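Local coordinates for dual specificity protein phosphatase 12 (Homo sapiens, PDB 4KI9) that removes phosphate from phosphotyrosine as well as phosphoserine and phosphothreonine residues of proteins, through the dual specificity phosphatase catalytic domain described here, at residues A[52-57]-A[65-70]; A[77-80]-A[84-87]; A[95-100]-A[124-129]; A[99-104]-A[110-115]. The protein carries 2 engineered substitutions. One frame throughout, in Å; residues are numbered along the deposited sequence.

Interaction 1: A[52-57]-A[65-70]; sequences LFVPAL and LSHLDR
Val54 and His67 bring the backbones nearest, with CA atoms 7.5 Å apart, and the gap widens to 9.0 Å between the CA atoms of Leu52 and Arg70, where strand 50-55 faces the first turn of helix 68-80. The main touch is made by one branch of Val54: CG1, set anti to the backbone N (chi1 173°), lies 4.0 Å from His67 CB and almost as close to CG. It meets the root of the imidazole obliquely, and the two side chains run antiparallel past one another. His67 suits this border position because its CB side is apolar while ND1 can make a polar bond, here a weak hydrogen bond to Asp63 O. Further along, Leu52 reaches the helix with CD2, which stops 3.9 Å from the carbonyl oxygen of Arg70, a van der Waals contact. The exposed Arg70 covers some surface of the strand, but its side chain comes no nearer than 5.0 Å, from CB to Leu52 CD2. Strand 50-55 is an outermost strand of the mixed sheet, and helix 68-80 leads from it to the parallel strand 84-88, a beta-alpha-beta crossover that passes strand 27-34. No hydrogen bond joins the two segments, so strand and helix meet through van der Waals contact, largely apolar and partly buried, and the strand's backbone polarity is met within the sheet, where Leu52 and Val54 bond to Thr32.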
loop_
_atom_site.group_PDB
_atom_site.type_symbol
_atom_site.label_atom_id
_atom_site.label_comp_id
_atom_site.label_asym_id
_atom_site.label_seq_id
_atom_site.Cartn_x
_atom_site.Cartn_y
_atom_site.Cartn_z
ATOM N N LEU A 52 -0.540 -6.450 9.350
ATOM C CA LEU A 52 -1.775 -5.704 9.161
ATOM C C LEU A 52 -2.462 -6.270 7.924
ATOM O O LEU A 52 -1.872 -6.344 6.832
ATOM C CB LEU A 52 -1.494 -4.206 8.971
ATOM C CG LEU A 52 -2.722 -3.396 8.543
ATOM C CD1 LEU A 52 -3.798 -3.418 9.612
ATOM C CD2 LEU A 52 -2.338 -1.967 8.191
ATOM N N PHE A 53 -3.703 -6.691 8.095
ATOM C CA PHE A 53 -4.489 -7.160 6.967
ATOM C C PHE A 53 -5.509 -6.103 6.530
ATOM O O PHE A 53 -6.309 -5.648 7.328
ATOM C CB PHE A 53 -5.184 -8.475 7.331
ATOM C CG PHE A 53 -6.175 -8.940 6.295
ATOM C CD1 PHE A 53 -7.490 -9.207 6.641
ATOM C CD2 PHE A 53 -5.782 -9.124 4.981
ATOM C CE1 PHE A 53 -8.405 -9.629 5.684
ATOM C CE2 PHE A 53 -6.688 -9.537 4.017
ATOM C CZ PHE A 53 -8.004 -9.795 4.371
ATOM N N VAL A 54 -5.460 -5.712 5.261
ATOM C CA VAL A 54 -6.387 -4.729 4.710
ATOM C C VAL A 54 -7.206 -5.449 3.639
ATOM O O VAL A 54 -6.718 -5.677 2.534
ATOM C CB VAL A 54 -5.637 -3.509 4.099
ATOM C CG1 VAL A 54 -6.613 -2.574 3.367
ATOM C CG2 VAL A 54 -4.858 -2.726 5.211
ATOM N N PRO A 55 -8.430 -5.863 3.990
ATOM C CA PRO A 55 -9.238 -6.664 3.062
ATOM C C PRO A 55 -9.704 -5.793 1.922
ATOM O O PRO A 55 -10.282 -4.736 2.156
ATOM C CB PRO A 55 -10.422 -7.134 3.921
ATOM C CG PRO A 55 -10.508 -6.125 5.029
ATOM C CD PRO A 55 -9.083 -5.703 5.304
ATOM N N ALA A 56 -9.419 -6.222 0.702
ATOM C CA ALA A 56 -9.702 -5.407 -0.465
ATOM C C ALA A 56 -9.628 -6.251 -1.725
ATOM O O ALA A 56 -8.727 -7.077 -1.883
ATOM C CB ALA A 56 -8.717 -4.261 -0.557
ATOM N N LEU A 57 -10.585 -6.036 -2.617
ATOM C CA LEU A 57 -10.544 -6.638 -3.933
ATOM C C LEU A 57 -9.849 -5.669 -4.880
ATOM O O LEU A 57 -9.851 -4.447 -4.658
ATOM C CB LEU A 57 -11.958 -6.934 -4.428
ATOM C CG LEU A 57 -12.806 -7.929 -3.627
ATOM C CD1 LEU A 57 -14.245 -7.931 -4.132
ATOM C CD2 LEU A 57 -12.226 -9.331 -3.707
ATOM N N LEU A 65 -8.887 4.126 -0.277
ATOM C CA LEU A 65 -8.618 5.471 0.256
ATOM C C LEU A 65 -8.820 5.577 1.768
ATOM O O LEU A 65 -7.988 6.151 2.468
ATOM C CB LEU A 65 -9.487 6.518 -0.462
ATOM C CG LEU A 65 -9.380 7.972 0.020
ATOM C CD1 LEU A 65 -7.933 8.467 -0.039
ATOM C CD2 LEU A 65 -10.258 8.880 -0.853
ATOM N N SER A 66 -9.920 5.012 2.262
ATOM C CA SER A 66 -10.285 5.109 3.668
ATOM C C SER A 66 -9.294 4.385 4.581
ATOM O O SER A 66 -9.205 4.697 5.764
ATOM C CB SER A 66 -11.703 4.562 3.884
ATOM O OG SER A 66 -12.660 5.370 3.198
ATOM N N HIS A 67 -8.543 3.435 4.021
ATOM C CA HIS A 67 -7.563 2.646 4.787
ATOM C C HIS A 67 -6.111 3.117 4.678
ATOM O O HIS A 67 -5.221 2.541 5.318
ATOM C CB HIS A 67 -7.635 1.175 4.360
ATOM C CG HIS A 67 -8.992 0.584 4.512
ATOM N ND1 HIS A 67 -9.946 0.653 3.519
ATOM C CD2 HIS A 67 -9.586 -0.034 5.560
ATOM C CE1 HIS A 67 -11.053 0.066 3.936
ATOM N NE2 HIS A 67 -10.862 -0.358 5.171
ATOM N N LEU A 68 -5.864 4.153 3.879
ATOM C CA LEU A 68 -4.497 4.548 3.560
ATOM C C LEU A 68 -3.695 5.073 4.749
ATOM O O LEU A 68 -2.523 4.757 4.874
ATOM C CB LEU A 68 -4.449 5.568 2.399
ATOM C CG LEU A 68 -4.876 5.062 1.019
ATOM C CD1 LEU A 68 -4.825 6.201 -0.043
ATOM C CD2 LEU A 68 -4.038 3.845 0.602
ATOM N N ASP A 69 -4.298 5.898 5.601
ATOM C CA ASP A 69 -3.570 6.376 6.767
ATOM C C ASP A 69 -3.185 5.229 7.720
ATOM O O ASP A 69 -2.084 5.227 8.238
ATOM C CB ASP A 69 -4.333 7.469 7.509
ATOM C CG ASP A 69 -4.207 8.848 6.832
ATOM O OD1 ASP A 69 -5.005 9.737 7.161
ATOM O OD2 ASP A 69 -3.320 9.045 5.979
ATOM N N ARG A 70 -4.080 4.256 7.917
ATOM C CA ARG A 70 -3.778 3.070 8.742
ATOM C C ARG A 70 -2.634 2.255 8.135
ATOM O O ARG A 70 -1.707 1.817 8.826
ATOM C CB ARG A 70 -5.007 2.159 8.832
ATOM C CG ARG A 70 -6.157 2.644 9.729
ATOM C CD ARG A 70 -7.434 1.808 9.417
ATOM N NE ARG A 70 -8.469 1.981 10.429
ATOM C CZ ARG A 70 -9.563 1.221 10.552
ATOM N NH1 ARG A 70 -9.802 0.206 9.720
ATOM N NH2 ARG A 70 -10.431 1.483 11.522
#

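Interaction 2: A[77-80]-A[84-87]; sequences QARA and AVLV
Ala78 and Val85 make the tight spot: Ala78 CB is only 3.5 Å from Val85 CG2, two methyl groups in firm contact. Their CA atoms are 7.0 Å apart, and a side chain as small as alanine is what lets the last turns of helix 68-80 come this close to strand 84-88. With CG1 of Val85 anti to the backbone N (chi1 174°), CG2 is the branch turned to the helix. Beta-branched valine also suits an inner strand, and Ala29 of the neighbouring strand 27-34 touches both residues. Toward the solvent the contact is looser. Arg79 lays its CG 4.1 Å from the same Val85 methyl, CG2, and its chain then bends at chi2 (-94°) and chi3 (53°), which turns the guanidinium toward the connecting turn. There NE donates to the carbonyl oxygen of Arg83. The helix and strand are the closing half of a beta-alpha-beta crossover, joined by the short loop 81-83. No hydrogen bond links the segments: the close methyl packing is consistent with a short helix-to-sheet spacing here, and the arginine ties its charged end to the turn.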
loop_
_atom_site.group_PDB
_atom_site.type_symbol
_atom_site.label_atom_id
_atom_site.label_comp_id
_atom_site.label_asym_id
_atom_site.label_seq_id
_atom_site.Cartn_x
_atom_site.Cartn_y
_atom_site.Cartn_z
ATOM N N GLN A 77 5.564 3.035 11.250
ATOM C CA GLN A 77 5.962 2.629 12.606
ATOM C C GLN A 77 6.972 1.477 12.580
ATOM O O GLN A 77 7.947 1.468 13.344
ATOM C CB GLN A 77 4.738 2.239 13.455
ATOM C CG GLN A 77 5.093 1.914 14.911
ATOM C CD GLN A 77 3.870 1.717 15.798
ATOM O OE1 GLN A 77 2.755 2.111 15.442
ATOM N NE2 GLN A 77 4.080 1.111 16.966
ATOM N N ALA A 78 6.734 0.497 11.710
ATOM C CA ALA A 78 7.667 -0.610 11.562
ATOM C C ALA A 78 9.042 -0.101 11.126
ATOM O O ALA A 78 10.055 -0.482 11.702
ATOM C CB ALA A 78 7.135 -1.638 10.573
ATOM N N ARG A 79 9.075 0.752 10.107
ATOM C CA ARG A 79 10.343 1.281 9.595
ATOM C C ARG A 79 10.981 2.190 10.649
ATOM O O ARG A 79 12.192 2.166 10.851
ATOM C CB ARG A 79 10.123 2.039 8.275
ATOM C CG ARG A 79 9.596 1.166 7.127
ATOM C CD ARG A 79 10.717 0.626 6.245
ATOM N NE ARG A 79 11.721 -0.059 7.025
ATOM C CZ ARG A 79 12.937 0.411 7.277
ATOM N NH1 ARG A 79 13.329 1.574 6.781
ATOM N NH2 ARG A 79 13.757 -0.294 8.030
ATOM N N ALA A 80 10.174 2.976 11.351
ATOM C CA ALA A 80 10.759 3.840 12.383
ATOM C C ALA A 80 11.420 3.010 13.486
ATOM O O ALA A 80 12.346 3.473 14.166
ATOM C CB ALA A 80 9.718 4.768 12.973
ATOM N N ALA A 84 12.191 -4.427 8.790
ATOM C CA ALA A 84 11.946 -4.529 7.344
ATOM C C ALA A 84 10.502 -4.937 7.088
ATOM O O ALA A 84 9.958 -5.814 7.778
ATOM C CB ALA A 84 12.893 -5.519 6.689
ATOM N N VAL A 85 9.898 -4.313 6.082
ATOM C CA VAL A 85 8.473 -4.453 5.804
ATOM C C VAL A 85 8.200 -5.042 4.414
ATOM O O VAL A 85 8.824 -4.647 3.428
ATOM C CB VAL A 85 7.784 -3.067 5.874
ATOM C CG1 VAL A 85 6.326 -3.158 5.444
ATOM C CG2 VAL A 85 7.888 -2.505 7.262
ATOM N N LEU A 86 7.266 -5.987 4.344
ATOM C CA LEU A 86 6.743 -6.465 3.065
ATOM C C LEU A 86 5.298 -6.010 2.919
ATOM O O LEU A 86 4.488 -6.208 3.826
ATOM C CB LEU A 86 6.795 -7.995 3.006
ATOM C CG LEU A 86 6.092 -8.612 1.780
ATOM C CD1 LEU A 86 6.763 -8.192 0.463
ATOM C CD2 LEU A 86 6.007 -10.135 1.888
ATOM N N VAL A 87 4.977 -5.386 1.791
ATOM C CA VAL A 87 3.582 -5.089 1.450
ATOM C C VAL A 87 3.238 -5.974 0.272
ATOM O O VAL A 87 3.901 -5.904 -0.770
ATOM C CB VAL A 87 3.382 -3.625 1.002
ATOM C CG1 VAL A 87 1.924 -3.396 0.604
ATOM C CG2 VAL A 87 3.796 -2.662 2.104
#

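Interaction 3: A[95-100]-A[124-129]; sequences RSVAII and PEAKMN. With PO4 (phosphate ion), chain B.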
loop_
_atom_site.group_PDB
_atom_site.type_symbol
_atom_site.label_atom_id
_atom_site.label_comp_id
_atom_site.label_asym_id
_atom_site.label_seq_id
_atom_site.Cartn_x
_atom_site.Cartn_y
_atom_site.Cartn_z
ATOM N N ARG A 95 -3.040 -3.560 -5.894
ATOM C CA ARG A 95 -3.340 -3.228 -4.494
ATOM C C ARG A 95 -2.088 -2.872 -3.674
ATOM O O ARG A 95 -2.050 -1.860 -2.968
ATOM C CB ARG A 95 -4.109 -4.371 -3.831
ATOM C CG ARG A 95 -5.573 -4.501 -4.277
ATOM C CD ARG A 95 -6.180 -5.840 -3.823
ATOM N NE ARG A 95 -5.703 -6.956 -4.638
ATOM C CZ ARG A 95 -6.205 -8.189 -4.606
ATOM N NH1 ARG A 95 -7.215 -8.477 -3.799
ATOM N NH2 ARG A 95 -5.701 -9.135 -5.397
ATOM N N SER A 96 -1.055 -3.699 -3.773
ATOM C CA SER A 96 0.167 -3.455 -3.014
ATOM C C SER A 96 0.885 -2.227 -3.575
ATOM O O SER A 96 1.433 -1.421 -2.830
ATOM C CB SER A 96 1.063 -4.684 -3.091
ATOM O OG SER A 96 1.253 -5.046 -4.449
ATOM N N VAL A 97 0.862 -2.085 -4.899
ATOM C CA VAL A 97 1.424 -0.919 -5.568
ATOM C C VAL A 97 0.781 0.395 -5.107
ATOM O O VAL A 97 1.478 1.370 -4.846
ATOM C CB VAL A 97 1.306 -1.062 -7.113
ATOM C CG1 VAL A 97 1.619 0.247 -7.801
ATOM C CG2 VAL A 97 2.243 -2.165 -7.607
ATOM N N ALA A 98 -0.545 0.417 -4.998
ATOM C CA ALA A 98 -1.247 1.590 -4.467
ATOM C C ALA A 98 -0.809 1.936 -3.032
ATOM O O ALA A 98 -0.576 3.108 -2.695
ATOM C CB ALA A 98 -2.756 1.377 -4.530
ATOM N N ILE A 99 -0.684 0.919 -2.187
ATOM C CA ILE A 99 -0.279 1.152 -0.798
ATOM C C ILE A 99 1.134 1.719 -0.725
ATOM O O ILE A 99 1.394 2.672 0.008
ATOM C CB ILE A 99 -0.357 -0.143 0.050
ATOM C CG1 ILE A 99 -1.806 -0.616 0.179
ATOM C CG2 ILE A 99 0.245 0.065 1.440
ATOM C CD1 ILE A 99 -2.766 0.431 0.738
ATOM N N ILE A 100 2.058 1.120 -1.466
ATOM C CA ILE A 100 3.433 1.627 -1.483
ATOM C C ILE A 100 3.469 3.075 -1.958
ATOM O O ILE A 100 4.138 3.924 -1.359
ATOM C CB ILE A 100 4.332 0.773 -2.399
ATOM C CG1 ILE A 100 4.488 -0.624 -1.812
ATOM C CG2 ILE A 100 5.707 1.422 -2.559
ATOM C CD1 ILE A 100 5.240 -0.623 -0.486
ATOM N N PRO A 124 8.103 -1.960 -14.170
ATOM C CA PRO A 124 7.254 -1.446 -15.246
ATOM C C PRO A 124 5.910 -2.163 -15.306
ATOM O O PRO A 124 4.935 -1.583 -15.779
ATOM C CB PRO A 124 8.077 -1.728 -16.513
ATOM C CG PRO A 124 9.046 -2.788 -16.120
ATOM C CD PRO A 124 9.367 -2.512 -14.679
ATOM N N GLU A 125 5.860 -3.398 -14.816
ATOM C CA GLU A 125 4.612 -4.151 -14.782
ATOM C C GLU A 125 3.655 -3.639 -13.698
ATOM O O GLU A 125 2.515 -4.091 -13.616
ATOM C CB GLU A 125 4.885 -5.640 -14.561
ATOM C CG GLU A 125 6.185 -6.130 -15.162
ATOM C CD GLU A 125 7.306 -6.185 -14.143
ATOM O OE1 GLU A 125 8.309 -5.459 -14.313
ATOM O OE2 GLU A 125 7.186 -6.964 -13.173
ATOM N N ALA A 126 4.119 -2.715 -12.860
ATOM C CA ALA A 126 3.241 -2.112 -11.862
ATOM C C ALA A 126 2.154 -1.316 -12.568
ATOM O O ALA A 126 2.436 -0.493 -13.436
ATOM C CB ALA A 126 4.024 -1.226 -10.895
ATOM N N LYS A 127 0.909 -1.586 -12.206
ATOM C CA LYS A 127 -0.231 -0.960 -12.853
ATOM C C LYS A 127 -1.426 -1.054 -11.915
ATOM O O LYS A 127 -2.171 -2.038 -11.943
ATOM C CB LYS A 127 -0.531 -1.679 -14.173
ATOM C CG LYS A 127 -1.690 -1.108 -14.983
ATOM C CD LYS A 127 -1.866 -1.899 -16.274
ATOM C CE LYS A 127 -3.210 -1.633 -16.938
ATOM N NZ LYS A 127 -3.712 -2.835 -17.680
ATOM N N MET A 128 -1.596 -0.057 -11.053
ATOM C CA MET A 128 -2.742 -0.065 -10.153
ATOM C C MET A 128 -3.970 0.227 -10.989
ATOM O O MET A 128 -3.872 0.914 -11.997
ATOM C CB MET A 128 -2.582 0.966 -9.033
ATOM C CG MET A 128 -2.713 2.412 -9.482
ATOM S SD MET A 128 -2.486 3.562 -8.113
ATOM C CE MET A 128 -0.728 3.393 -7.834
ATOM N N ASN A 129 -5.117 -0.305 -10.590
ATOM C CA ASN A 129 -6.346 -0.028 -11.309
ATOM C C ASN A 129 -6.687 1.457 -11.251
ATOM O O ASN A 129 -6.177 2.204 -10.415
ATOM C CB ASN A 129 -7.513 -0.937 -10.859
ATOM C CG ASN A 129 -8.114 -0.537 -9.516
ATOM O OD1 ASN A 129 -8.658 0.556 -9.369
ATOM N ND2 ASN A 129 -8.059 -1.451 -8.537
HETATM P P PO4 B . -3.113 -7.152 -7.279
HETATM O O1 PO4 B . -3.322 -8.546 -6.736
HETATM O O2 PO4 B . -4.012 -6.182 -6.560
HETATM O O3 PO4 B . -1.666 -6.746 -7.157
HETATM O O4 PO4 B . -3.514 -7.128 -8.739
#
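This is a buried apolar contact between the start of helix 95-108, where Val97 and Ala98 lie, and the loop that carries Ala126 and Met128 ahead of helix 130-141. The helix follows the P-loop of the protein tyrosine phosphatases, the HCX5R signature, which runs into it at Arg95; engineered Ser89 occupies the predicted nucleophile position. Val97 uses both branches against the loop: CG2 rests 3.9 Å from Ala126 CB, and CG1 lies beside the Met128 methyl. Flexible methionine suits this place, since its bend at chi3 (72°) folds CE back over the helix, 3.9 Å from Ala98 CA, while small Ala98 lets SD lie alongside. The loop also holds the P-loop through polar bonds, Asn129 N to Ser94 OG and a backbone bond between Lys127 and Val93. At the N-terminal end of the helix, Arg95 grips a phosphate ion, probably from the crystallisation liquor, that occupies the substrate site, with Ala91, Val93 and Ser94 adding backbone N-H bonds. The phosphorus lies in the guanidinium plane; Arg95 N and NE both donate to phosphate O2, and Arg95 NH2 reaches phosphate O1 at 2.8 Å in a nearly straight bond of 165°.

Interaction 4: A[99-104]-A[110-115]; sequences IITAFL and LPFEKA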
loop_
_atom_site.group_PDB
_atom_site.type_symbol
_atom_site.label_atom_id
_atom_site.label_comp_id
_atom_site.label_asym_id
_atom_site.label_seq_id
_atom_site.Cartn_x
_atom_site.Cartn_y
_atom_site.Cartn_z
ATOM N N ILE A 99 -0.684 0.919 -2.187
ATOM C CA ILE A 99 -0.279 1.152 -0.798
ATOM C C ILE A 99 1.134 1.719 -0.725
ATOM O O ILE A 99 1.394 2.672 0.008
ATOM C CB ILE A 99 -0.357 -0.143 0.050
ATOM C CG1 ILE A 99 -1.806 -0.616 0.179
ATOM C CG2 ILE A 99 0.245 0.065 1.440
ATOM C CD1 ILE A 99 -2.766 0.431 0.738
ATOM N N ILE A 100 2.058 1.120 -1.466
ATOM C CA ILE A 100 3.433 1.627 -1.483
ATOM C C ILE A 100 3.469 3.075 -1.958
ATOM O O ILE A 100 4.138 3.924 -1.359
ATOM C CB ILE A 100 4.332 0.773 -2.399
ATOM C CG1 ILE A 100 4.488 -0.624 -1.812
ATOM C CG2 ILE A 100 5.707 1.422 -2.559
ATOM C CD1 ILE A 100 5.240 -0.623 -0.486
ATOM N N THR A 101 2.735 3.352 -3.034
ATOM C CA THR A 101 2.682 4.701 -3.584
ATOM C C THR A 101 2.175 5.683 -2.528
ATOM O O THR A 101 2.754 6.760 -2.344
ATOM C CB THR A 101 1.827 4.771 -4.861
ATOM O OG1 THR A 101 2.321 3.820 -5.817
ATOM C CG2 THR A 101 1.889 6.184 -5.485
ATOM N N ALA A 102 1.125 5.293 -1.804
ATOM C CA ALA A 102 0.575 6.161 -0.772
ATOM C C ALA A 102 1.625 6.437 0.302
ATOM O O ALA A 102 1.753 7.560 0.801
ATOM C CB ALA A 102 -0.679 5.541 -0.158
ATOM N N PHE A 103 2.382 5.414 0.655
ATOM C CA PHE A 103 3.432 5.579 1.661
ATOM C C PHE A 103 4.517 6.551 1.193
ATOM O O PHE A 103 4.963 7.422 1.939
ATOM C CB PHE A 103 4.070 4.230 1.961
ATOM C CG PHE A 103 5.255 4.321 2.876
ATOM C CD1 PHE A 103 5.075 4.352 4.258
ATOM C CD2 PHE A 103 6.542 4.383 2.360
ATOM C CE1 PHE A 103 6.167 4.435 5.103
ATOM C CE2 PHE A 103 7.627 4.479 3.190
ATOM C CZ PHE A 103 7.443 4.500 4.568
ATOM N N LEU A 104 4.951 6.381 -0.046
ATOM C CA LEU A 104 5.930 7.279 -0.637
ATOM C C LEU A 104 5.369 8.691 -0.689
ATOM O O LEU A 104 6.054 9.634 -0.335
ATOM C CB LEU A 104 6.325 6.808 -2.037
ATOM C CG LEU A 104 7.119 5.507 -2.109
ATOM C CD1 LEU A 104 7.472 5.160 -3.553
ATOM C CD2 LEU A 104 8.392 5.598 -1.234
ATOM N N LEU A 110 5.103 13.831 -1.572
ATOM C CA LEU A 110 5.341 13.802 -3.017
ATOM C C LEU A 110 4.012 13.645 -3.736
ATOM O O LEU A 110 3.207 12.800 -3.351
ATOM C CB LEU A 110 6.166 12.569 -3.367
ATOM C CG LEU A 110 7.647 12.565 -3.704
ATOM C CD1 LEU A 110 8.010 11.175 -4.204
ATOM C CD2 LEU A 110 7.985 13.612 -4.752
ATOM N N PRO A 111 3.781 14.431 -4.801
ATOM C CA PRO A 111 2.561 14.238 -5.591
ATOM C C PRO A 111 2.423 12.821 -6.155
ATOM O O PRO A 111 3.425 12.142 -6.392
ATOM C CB PRO A 111 2.724 15.247 -6.740
ATOM C CG PRO A 111 3.566 16.321 -6.162
ATOM C CD PRO A 111 4.526 15.636 -5.216
ATOM N N PHE A 112 1.184 12.390 -6.367
ATOM C CA PHE A 112 0.899 11.030 -6.825
ATOM C C PHE A 112 1.709 10.621 -8.057
ATOM O O PHE A 112 2.286 9.532 -8.100
ATOM C CB PHE A 112 -0.597 10.864 -7.121
ATOM C CG PHE A 112 -0.910 9.711 -8.044
ATOM C CD1 PHE A 112 -1.353 9.942 -9.344
ATOM C CD2 PHE A 112 -0.753 8.402 -7.619
ATOM C CE1 PHE A 112 -1.645 8.883 -10.193
ATOM C CE2 PHE A 112 -1.040 7.343 -8.457
ATOM C CZ PHE A 112 -1.483 7.583 -9.750
ATOM N N GLU A 113 1.759 11.502 -9.051
ATOM C CA GLU A 113 2.401 11.157 -10.307
ATOM C C GLU A 113 3.890 10.917 -10.106
ATOM O O GLU A 113 4.453 9.998 -10.693
ATOM C CB GLU A 113 2.156 12.236 -11.371
ATOM C CG GLU A 113 0.694 12.403 -11.754
ATOM C CD GLU A 113 0.196 11.305 -12.683
ATOM O OE1 GLU A 113 0.995 10.410 -13.041
ATOM O OE2 GLU A 113 -0.997 11.339 -13.061
ATOM N N LYS A 114 4.522 11.729 -9.262
ATOM C CA LYS A 114 5.945 11.553 -8.972
ATOM C C LYS A 114 6.247 10.256 -8.207
ATOM O O LYS A 114 7.207 9.560 -8.519
ATOM C CB LYS A 114 6.507 12.773 -8.228
ATOM C CG LYS A 114 6.717 13.991 -9.129
ATOM C CD LYS A 114 6.940 15.243 -8.298
ATOM C CE LYS A 114 6.856 16.504 -9.137
ATOM N NZ LYS A 114 6.541 17.693 -8.290
ATOM N N ALA A 115 5.430 9.931 -7.213
ATOM C CA ALA A 115 5.642 8.713 -6.431
ATOM C C ALA A 115 5.421 7.473 -7.285
ATOM O O ALA A 115 6.207 6.540 -7.244
ATOM C CB ALA A 115 4.722 8.686 -5.216
#
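Thr101 and Ala115 mark the nearest approach of the two backbones, their CA atoms 5.7 Å apart, where helix 95-108 meets the first turn of helix 112-122. Such closeness depends on small side chains. Ala115 points its CB at the other helix, 3.8 Å from Thr101 CG2 and 4.0 Å from Leu104 CB, so that one methyl sits against two residues a turn apart. Thr101 can serve in this apolar setting because its hydroxyl is turned back to its own helix, where OG1 bonds to the carbonyl oxygen of Val97; the same rotation (chi1 -55°) leaves CG2 facing across. These are consecutive helices of the dual specificity phosphatase catalytic domain, linked by a short turn, and helix 130-141 packs beside them, with Leu136 touching both Ala102 and Phe112. Pro111 takes the N-cap position of the second helix, and Pro111 O accepts from Ala115 N at 3.1 Å. Directly after it, Phe112 brings CD2 to within 4.1 Å of Thr101 CG2, an oblique approach to the ring, while the ring of Tyr116 meets it, inclined by about 25°. Leu104 CD1 comes to 4.1 Å from Ala115 O, and Leu110, in the turn, sets CB 4.2 Å from Leu104 O.

How the interactions relate
Helix 95-108 is the hub of the four contacts. Interactions 3 and 4 share Ile99 and Ile100 on it, their centres about 10 Å apart, and Met128 CE bridges them by lying 3.7 Å from Thr101 OG1. Interactions 1 and 2 use the two ends of helix 68-80, with centres about 15 Å apart and no direct touch. Both meet the hub: Leu68 CD2 packs 3.6 Å from Ile99 CD1, and Val87 CG2 lies 3.6 Å from Ile100 CD1. Arg95, which holds the phosphate in interaction 3, also reaches interaction 1, where its NH1 probably bonds to Ala56 O at 2.8 Å, which is consistent with the end of segment 52-57 positioning the arginine. Interaction 2 lies away from the active site.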